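Long-range contact in 2'-deoxycytidine 5'-triphosphate deaminase (Agrobacterium tumefaciens, PDB 2R9Q), which probably catalyses the hydrolytic deamination of dCTP to dUTP and ammonia, supplying the precursor of dUMP for thymidylate synthesis: residues 36-47 / 157-168. Residues are numbered along the deposited sequence; the frame is centred on the assembly and turned at random.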
ATOM      1  N   ASP B  36      24.426 -28.277  15.659  1.00 71.25           N
ATOM      2  CA  ASP B  36      23.503 -27.500  16.472  1.00 70.39           C
ATOM      3  C   ASP B  36      22.055 -27.534  15.970  1.00 69.23           C
ATOM      4  O   ASP B  36      21.255 -26.646  16.308  1.00 68.06           O
ATOM      5  CB  ASP B  36      24.014 -26.066  16.548  1.00 70.85           C
ATOM      6  CG  ASP B  36      24.039 -25.382  15.204  1.00 70.90           C
ATOM      7  OD1 ASP B  36      24.156 -26.056  14.163  1.00 71.49           O
ATOM      8  OD2 ASP B  36      23.935 -24.153  15.187  1.00 73.93           O
ATOM      9  N   GLN B  37      21.709 -28.572  15.201  1.00 67.77           N
ATOM     10  CA  GLN B  37      20.390 -28.638  14.559  1.00 66.93           C
ATOM     11  C   GLN B  37      19.290 -29.089  15.502  1.00 66.36           C
ATOM     12  O   GLN B  37      18.139 -28.646  15.367  1.00 65.16           O
ATOM     13  CB  GLN B  37      20.393 -29.525  13.325  1.00 66.50           C
ATOM     14  CG  GLN B  37      19.348 -29.127  12.324  1.00 64.77           C
ATOM     15  CD  GLN B  37      19.290 -30.067  11.145  1.00 62.17           C
ATOM     16  OE1 GLN B  37      20.313 -30.476  10.628  1.00 58.78           O
ATOM     17  NE2 GLN B  37      18.090 -30.405  10.714  1.00 60.77           N
ATOM     18  N   VAL B  38      19.651 -29.951  16.451  1.00 65.82           N
ATOM     19  CA  VAL B  38      18.713 -30.472  17.442  1.00 65.65           C
ATOM     20  C   VAL B  38      18.743 -29.556  18.664  1.00 65.41           C
ATOM     21  O   VAL B  38      19.790 -29.345  19.288  1.00 65.48           O
ATOM     22  CB  VAL B  38      19.030 -31.938  17.842  1.00 65.95           C
ATOM     23  CG1 VAL B  38      17.962 -32.484  18.798  1.00 64.01           C
ATOM     24  CG2 VAL B  38      19.184 -32.837  16.574  1.00 64.48           C
ATOM     25  N   GLN B  39      17.595 -28.968  18.955  1.00 65.01           N
ATOM     26  CA  GLN B  39      17.440 -28.101  20.086  1.00 64.79           C
ATOM     27  C   GLN B  39      16.978 -28.999  21.228  1.00 63.98           C
ATOM     28  O   GLN B  39      16.653 -30.175  20.999  1.00 62.73           O
ATOM     29  CB  GLN B  39      16.438 -26.973  19.772  1.00 65.65           C
ATOM     30  CG  GLN B  39      16.718 -26.180  18.489  1.00 66.60           C
ATOM     31  CD  GLN B  39      18.062 -25.532  18.488  1.00 68.16           C
ATOM     32  OE1 GLN B  39      18.599 -25.186  19.536  1.00 70.36           O
ATOM     33  NE2 GLN B  39      18.643 -25.392  17.311  1.00 71.20           N
ATOM     34  N   PRO B  40      16.983 -28.468  22.466  1.00 63.63           N
ATOM     35  CA  PRO B  40      16.512 -29.201  23.651  1.00 62.79           C
ATOM     36  C   PRO B  40      15.136 -29.899  23.513  1.00 62.23           C
ATOM     37  O   PRO B  40      14.997 -31.013  23.976  1.00 60.82           O
ATOM     38  CB  PRO B  40      16.493 -28.123  24.730  1.00 62.85           C
ATOM     39  CG  PRO B  40      17.505 -27.143  24.313  1.00 63.22           C
ATOM     40  CD  PRO B  40      17.500 -27.131  22.829  1.00 63.87           C
ATOM     41  N   ALA B  41      14.153 -29.264  22.857  1.00 62.05           N
ATOM     42  CA  ALA B  41      12.793 -29.823  22.699  1.00 61.20           C
ATOM     43  C   ALA B  41      12.166 -29.631  21.293  1.00 61.44           C
ATOM     44  O   ALA B  41      10.934 -29.568  21.154  1.00 59.94           O
ATOM     45  CB  ALA B  41      11.893 -29.249  23.750  1.00 60.73           C
ATOM     46  N   SER B  42      13.032 -29.552  20.270  1.00 61.48           N
ATOM     47  CA  SER B  42      12.636 -29.376  18.869  1.00 60.98           C
ATOM     48  C   SER B  42      13.834 -29.596  17.953  1.00 60.73           C
ATOM     49  O   SER B  42      14.967 -29.715  18.397  1.00 61.07           O
ATOM     50  CB  SER B  42      12.047 -27.978  18.624  1.00 61.14           C
ATOM     51  OG  SER B  42      12.945 -26.957  19.046  1.00 61.19           O
ATOM     52  N   LEU B  43      13.563 -29.661  16.663  1.00 60.30           N
ATOM     53  CA  LEU B  43      14.568 -29.753  15.635  1.00 59.74           C
ATOM     54  C   LEU B  43      14.349 -28.689  14.545  1.00 59.33           C
ATOM     55  O   LEU B  43      13.274 -28.562  13.978  1.00 58.81           O
ATOM     56  CB  LEU B  43      14.517 -31.156  15.046  1.00 59.97           C
ATOM     57  CG  LEU B  43      15.222 -31.475  13.731  1.00 59.22           C
ATOM     58  CD1 LEU B  43      16.717 -31.664  13.894  1.00 54.63           C
ATOM     59  CD2 LEU B  43      14.538 -32.663  13.120  1.00 58.80           C
ATOM     60  N   ASP B  44      15.388 -27.915  14.274  1.00 59.82           N
ATOM     61  CA  ASP B  44      15.482 -27.083  13.062  1.00 60.10           C
ATOM     62  C   ASP B  44      15.376 -27.894  11.776  1.00 59.50           C
ATOM     63  O   ASP B  44      15.909 -29.003  11.666  1.00 58.53           O
ATOM     64  CB  ASP B  44      16.772 -26.268  13.037  1.00 59.93           C
ATOM     65  CG  ASP B  44      16.734 -25.100  14.005  1.00 60.84           C
ATOM     66  OD1 ASP B  44      15.760 -25.023  14.800  1.00 60.32           O
ATOM     67  OD2 ASP B  44      17.670 -24.266  13.953  1.00 57.10           O
ATOM     68  N   LEU B  45      14.644 -27.309  10.835  1.00 58.88           N
ATOM     69  CA  LEU B  45      14.423 -27.857   9.519  1.00 58.50           C
ATOM     70  C   LEU B  45      15.201 -27.031   8.506  1.00 57.99           C
ATOM     71  O   LEU B  45      15.264 -25.818   8.607  1.00 58.24           O
ATOM     72  CB  LEU B  45      12.928 -27.848   9.170  1.00 58.29           C
ATOM     73  CG  LEU B  45      11.969 -28.633  10.053  1.00 56.90           C
ATOM     74  CD1 LEU B  45      10.529 -28.152   9.755  1.00 56.26           C
ATOM     75  CD2 LEU B  45      12.154 -30.140   9.853  1.00 54.69           C
ATOM     76  N   ARG B  46      15.786 -27.708   7.534  1.00 57.75           N
ATOM     77  CA  ARG B  46      16.629 -27.092   6.547  1.00 57.86           C
ATOM     78  C   ARG B  46      15.981 -27.156   5.184  1.00 56.70           C
ATOM     79  O   ARG B  46      15.404 -28.160   4.817  1.00 54.29           O
ATOM     80  CB  ARG B  46      17.985 -27.811   6.459  1.00 58.67           C
ATOM     81  CG  ARG B  46      18.833 -27.818   7.709  1.00 58.93           C
ATOM     82  CD  ARG B  46      20.080 -28.650   7.526  1.00 59.63           C
ATOM     83  NE  ARG B  46      19.823 -30.099   7.527  1.00 59.45           N
ATOM     84  CZ  ARG B  46      20.785 -31.026   7.491  1.00 61.07           C
ATOM     85  NH1 ARG B  46      20.475 -32.310   7.477  1.00 62.67           N
ATOM     86  NH2 ARG B  46      22.059 -30.677   7.479  1.00 58.95           N
ATOM     87  N   LEU B  47      16.141 -26.076   4.436  1.00 57.04           N
ATOM     88  CA  LEU B  47      15.767 -26.009   3.027  1.00 57.43           C
ATOM     89  C   LEU B  47      16.597 -26.939   2.153  1.00 57.92           C
ATOM     90  O   LEU B  47      17.832 -27.098   2.333  1.00 56.73           O
ATOM     91  CB  LEU B  47      15.904 -24.576   2.466  1.00 57.14           C
ATOM     92  CG  LEU B  47      15.292 -23.393   3.230  1.00 55.06           C
ATOM     93  CD1 LEU B  47      15.423 -22.106   2.411  1.00 51.61           C
ATOM     94  CD2 LEU B  47      13.862 -23.681   3.645  1.00 52.54           C
ATOM     95  N   VAL B 157      18.157 -16.923   0.925  1.00 51.22           N
ATOM     96  CA  VAL B 157      18.134 -18.294   1.443  1.00 51.16           C
ATOM     97  C   VAL B 157      18.858 -19.240   0.510  1.00 51.99           C
ATOM     98  O   VAL B 157      19.070 -18.943  -0.653  1.00 52.51           O
ATOM     99  CB  VAL B 157      16.676 -18.834   1.715  1.00 50.77           C
ATOM    100  CG1 VAL B 157      15.903 -17.852   2.590  1.00 49.05           C
ATOM    101  CG2 VAL B 157      15.925 -19.206   0.404  1.00 45.27           C
ATOM    102  N   ARG B 158      19.228 -20.393   1.031  1.00 53.24           N
ATOM    103  CA  ARG B 158      19.907 -21.400   0.265  1.00 54.00           C
ATOM    104  C   ARG B 158      19.712 -22.762   0.891  1.00 55.15           C
ATOM    105  O   ARG B 158      19.109 -22.893   1.962  1.00 54.02           O
ATOM    106  CB  ARG B 158      21.402 -21.087   0.191  1.00 54.90           C
ATOM    107  CG  ARG B 158      22.066 -20.973   1.571  1.00 54.18           C
ATOM    108  CD  ARG B 158      23.494 -20.619   1.452  1.00 55.55           C
ATOM    109  NE  ARG B 158      23.699 -19.329   0.815  1.00 52.40           N
ATOM    110  CZ  ARG B 158      23.609 -18.162   1.439  1.00 54.82           C
ATOM    111  NH1 ARG B 158      23.293 -18.107   2.716  1.00 57.60           N
ATOM    112  NH2 ARG B 158      23.837 -17.033   0.780  1.00 55.26           N
ATOM    113  N   ARG B 159      20.265 -23.773   0.219  1.00 56.64           N
ATOM    114  CA  ARG B 159      20.261 -25.129   0.729  1.00 57.55           C
ATOM    115  C   ARG B 159      20.907 -25.082   2.107  1.00 57.15           C
ATOM    116  O   ARG B 159      21.980 -24.540   2.271  1.00 56.47           O
ATOM    117  CB  ARG B 159      20.972 -26.079  -0.213  1.00 57.86           C
ATOM    118  CG  ARG B 159      20.942 -27.503   0.256  1.00 60.52           C
ATOM    119  CD  ARG B 159      21.809 -28.421  -0.577  1.00 64.52           C
ATOM    120  NE  ARG B 159      21.918 -29.755   0.043  1.00 65.62           N
ATOM    121  CZ  ARG B 159      21.010 -30.728  -0.067  1.00 68.39           C
ATOM    122  NH1 ARG B 159      19.899 -30.559  -0.785  1.00 70.04           N
ATOM    123  NH2 ARG B 159      21.208 -31.889   0.535  1.00 69.41           N
ATOM    124  N   GLY B 160      20.197 -25.617   3.087  1.00 56.81           N
ATOM    125  CA  GLY B 160      20.618 -25.581   4.469  1.00 57.26           C
ATOM    126  C   GLY B 160      19.997 -24.547   5.386  1.00 56.42           C
ATOM    127  O   GLY B 160      20.082 -24.690   6.579  1.00 55.94           O
ATOM    128  N   SER B 161      19.384 -23.504   4.833  1.00 56.95           N
ATOM    129  CA  SER B 161      18.820 -22.429   5.635  1.00 56.78           C
ATOM    130  C   SER B 161      17.785 -22.990   6.596  1.00 56.70           C
ATOM    131  O   SER B 161      17.068 -23.923   6.270  1.00 55.76           O
ATOM    132  CB  SER B 161      18.252 -21.298   4.762  1.00 56.62           C
ATOM    133  OG  SER B 161      19.264 -20.624   4.039  1.00 55.40           O
ATOM    134  N   ARG B 162      17.761 -22.445   7.801  1.00 57.08           N
ATOM    135  CA  ARG B 162      16.896 -22.942   8.858  1.00 57.74           C
ATOM    136  C   ARG B 162      15.956 -21.835   9.254  1.00 57.85           C
ATOM    137  O   ARG B 162      16.379 -20.873   9.822  1.00 57.04           O
ATOM    138  CB  ARG B 162      17.742 -23.406  10.028  1.00 56.99           C
ATOM    139  CG  ARG B 162      18.434 -24.713   9.740  1.00 58.09           C
ATOM    140  CD  ARG B 162      19.783 -24.849  10.367  1.00 56.65           C
ATOM    141  NE  ARG B 162      19.682 -24.699  11.805  1.00 58.77           N
ATOM    142  CZ  ARG B 162      20.632 -24.977  12.694  1.00 58.86           C
ATOM    143  NH1 ARG B 162      21.800 -25.456  12.328  1.00 58.89           N
ATOM    144  NH2 ARG B 162      20.393 -24.784  13.983  1.00 61.27           N
ATOM    145  N   LEU B 163      14.682 -21.954   8.896  1.00 59.50           N
ATOM    146  CA  LEU B 163      13.703 -20.899   9.196  1.00 59.69           C
ATOM    147  C   LEU B 163      12.669 -21.362  10.215  1.00 59.42           C
ATOM    148  O   LEU B 163      12.082 -20.569  10.941  1.00 58.59           O
ATOM    149  CB  LEU B 163      13.063 -20.382   7.924  1.00 60.02           C
ATOM    150  CG  LEU B 163      13.858 -19.610   6.848  1.00 60.94           C
ATOM    151  CD1 LEU B 163      14.769 -20.522   6.039  1.00 62.14           C
ATOM    152  CD2 LEU B 163      12.896 -18.953   5.875  1.00 60.42           C
ATOM    153  N   SER B 164      12.565 -22.669  10.353  1.00 60.03           N
ATOM    154  CA  SER B 164      11.487 -23.298  11.057  1.00 60.12           C
ATOM    155  C   SER B 164      11.987 -24.407  11.944  1.00 59.46           C
ATOM    156  O   SER B 164      13.085 -24.888  11.771  1.00 59.19           O
ATOM    157  CB  SER B 164      10.535 -23.856  10.013  1.00 59.92           C
ATOM    158  OG  SER B 164       9.342 -24.260  10.604  1.00 61.93           O
ATOM    159  N   GLN B 165      11.164 -24.804  12.902  1.00 59.99           N
ATOM    160  CA  GLN B 165      11.441 -25.969  13.743  1.00 60.14           C
ATOM    161  C   GLN B 165      10.212 -26.836  14.063  1.00 59.78           C
ATOM    162  O   GLN B 165       9.084 -26.367  14.095  1.00 58.32           O
ATOM    163  CB  GLN B 165      12.190 -25.588  15.007  1.00 60.06           C
ATOM    164  CG  GLN B 165      11.659 -24.455  15.745  1.00 60.85           C
ATOM    165  CD  GLN B 165      12.597 -23.965  16.810  1.00 63.50           C
ATOM    166  OE1 GLN B 165      12.154 -23.417  17.815  1.00 66.32           O
ATOM    167  NE2 GLN B 165      13.897 -24.174  16.622  1.00 64.89           N
ATOM    168  N   ILE B 166      10.485 -28.124  14.261  1.00 60.33           N
ATOM    169  CA  ILE B 166       9.485 -29.143  14.518  1.00 60.64           C
ATOM    170  C   ILE B 166       9.690 -29.745  15.935  1.00 61.05           C
ATOM    171  O   ILE B 166      10.795 -30.145  16.303  1.00 60.46           O
ATOM    172  CB  ILE B 166       9.502 -30.204  13.377  1.00 60.29           C
ATOM    173  CG1 ILE B 166       8.345 -31.198  13.492  1.00 61.25           C
ATOM    174  CG2 ILE B 166      10.806 -30.967  13.310  1.00 60.14           C
ATOM    175  CD1 ILE B 166       8.336 -32.182  12.363  1.00 60.42           C
ATOM    176  N   ARG B 167       8.620 -29.760  16.726  1.00 60.69           N
ATOM    177  CA  ARG B 167       8.600 -30.380  18.055  1.00 61.11           C
ATOM    178  C   ARG B 167       7.794 -31.676  17.996  1.00 61.02           C
ATOM    179  O   ARG B 167       6.684 -31.697  17.488  1.00 59.36           O
ATOM    180  CB  ARG B 167       7.981 -29.407  19.056  1.00 60.94           C
ATOM    181  CG  ARG B 167       7.734 -29.935  20.462  1.00 60.14           C
ATOM    182  CD  ARG B 167       7.447 -28.790  21.417  1.00 59.25           C
ATOM    183  NE  ARG B 167       8.632 -27.958  21.702  1.00 58.63           N
ATOM    184  CZ  ARG B 167       8.641 -26.916  22.524  1.00 55.67           C
ATOM    185  NH1 ARG B 167       7.537 -26.536  23.127  1.00 58.60           N
ATOM    186  NH2 ARG B 167       9.760 -26.237  22.735  1.00 55.09           N
ATOM    187  N   PHE B 168       8.376 -32.755  18.502  1.00 62.42           N
ATOM    188  CA  PHE B 168       7.731 -34.085  18.526  1.00 63.39           C
ATOM    189  C   PHE B 168       7.165 -34.397  19.889  1.00 64.59           C
ATOM    190  O   PHE B 168       7.738 -34.013  20.899  1.00 64.02           O
ATOM    191  CB  PHE B 168       8.721 -35.182  18.136  1.00 62.78           C
ATOM    192  CG  PHE B 168       9.414 -34.933  16.839  1.00 61.14           C
ATOM    193  CD1 PHE B 168       8.901 -35.424  15.668  1.00 59.49           C
ATOM    194  CD2 PHE B 168      10.588 -34.198  16.798  1.00 62.34           C
ATOM    195  CE1 PHE B 168       9.516 -35.178  14.483  1.00 60.38           C
ATOM    196  CE2 PHE B 168      11.217 -33.963  15.616  1.00 60.52           C
ATOM    197  CZ  PHE B 168      10.684 -34.452  14.455  1.00 61.05           C
TER
HETATM  198  O   HOH W   1      10.595 -32.293  20.040  1.00 36.46           O
HETATM  199  O   HOH W   2      13.919 -24.098   7.145  1.00 34.03           O
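Strands 42-46 and 162-168 run antiparallel, axes 4.4 Å apart at closest approach, within a sheet of the dUTPase-like N-terminal domain, and Leu-43 and Ile-166 form a hydrogen-bonded pair, Leu-43 N to Ile-166 O and Ile-166 N to Leu-43 O both measuring 2.8 Å. Toward Leu-163 the ladder opens, and a water bridges Leu-45 O and Leu-163 N. Beyond it, Gly-160, third residue of the type II beta turn from Arg-158 to Ser-161, donates its N to Leu-47 O; its positive phi suits a residue without CB.

One face is polar. Arg-162, long and bent at chi2 and chi3, reaches across to the neighbouring strand and grips Asp-44 side-on: NE and NH2 both bond OD2, NE at the anti lone pair (3.0 Å), NH2 from above the carboxylate plane. Its NH1 makes a salt bridge to Asp-36 OD1 through a nearly straight hydrogen bond (170°) and also pairs with Asp-34, while Lys-113 adds a second positive charge at Asp-44, probably stabilising the buried carboxylate. On the other face, Leu-45 CD2 packs on Ile-166 CG2 (3.8 Å), branched apolar chains suited to a core shared with Leu-96 and Leu-144. Gln-165, whose amide offers an N-H to the carboxylate oxygen Arg-162 leaves, lies alongside Asp-44 and brings NE2 within 2.7 Å of OD1, nearly along its C-O axis.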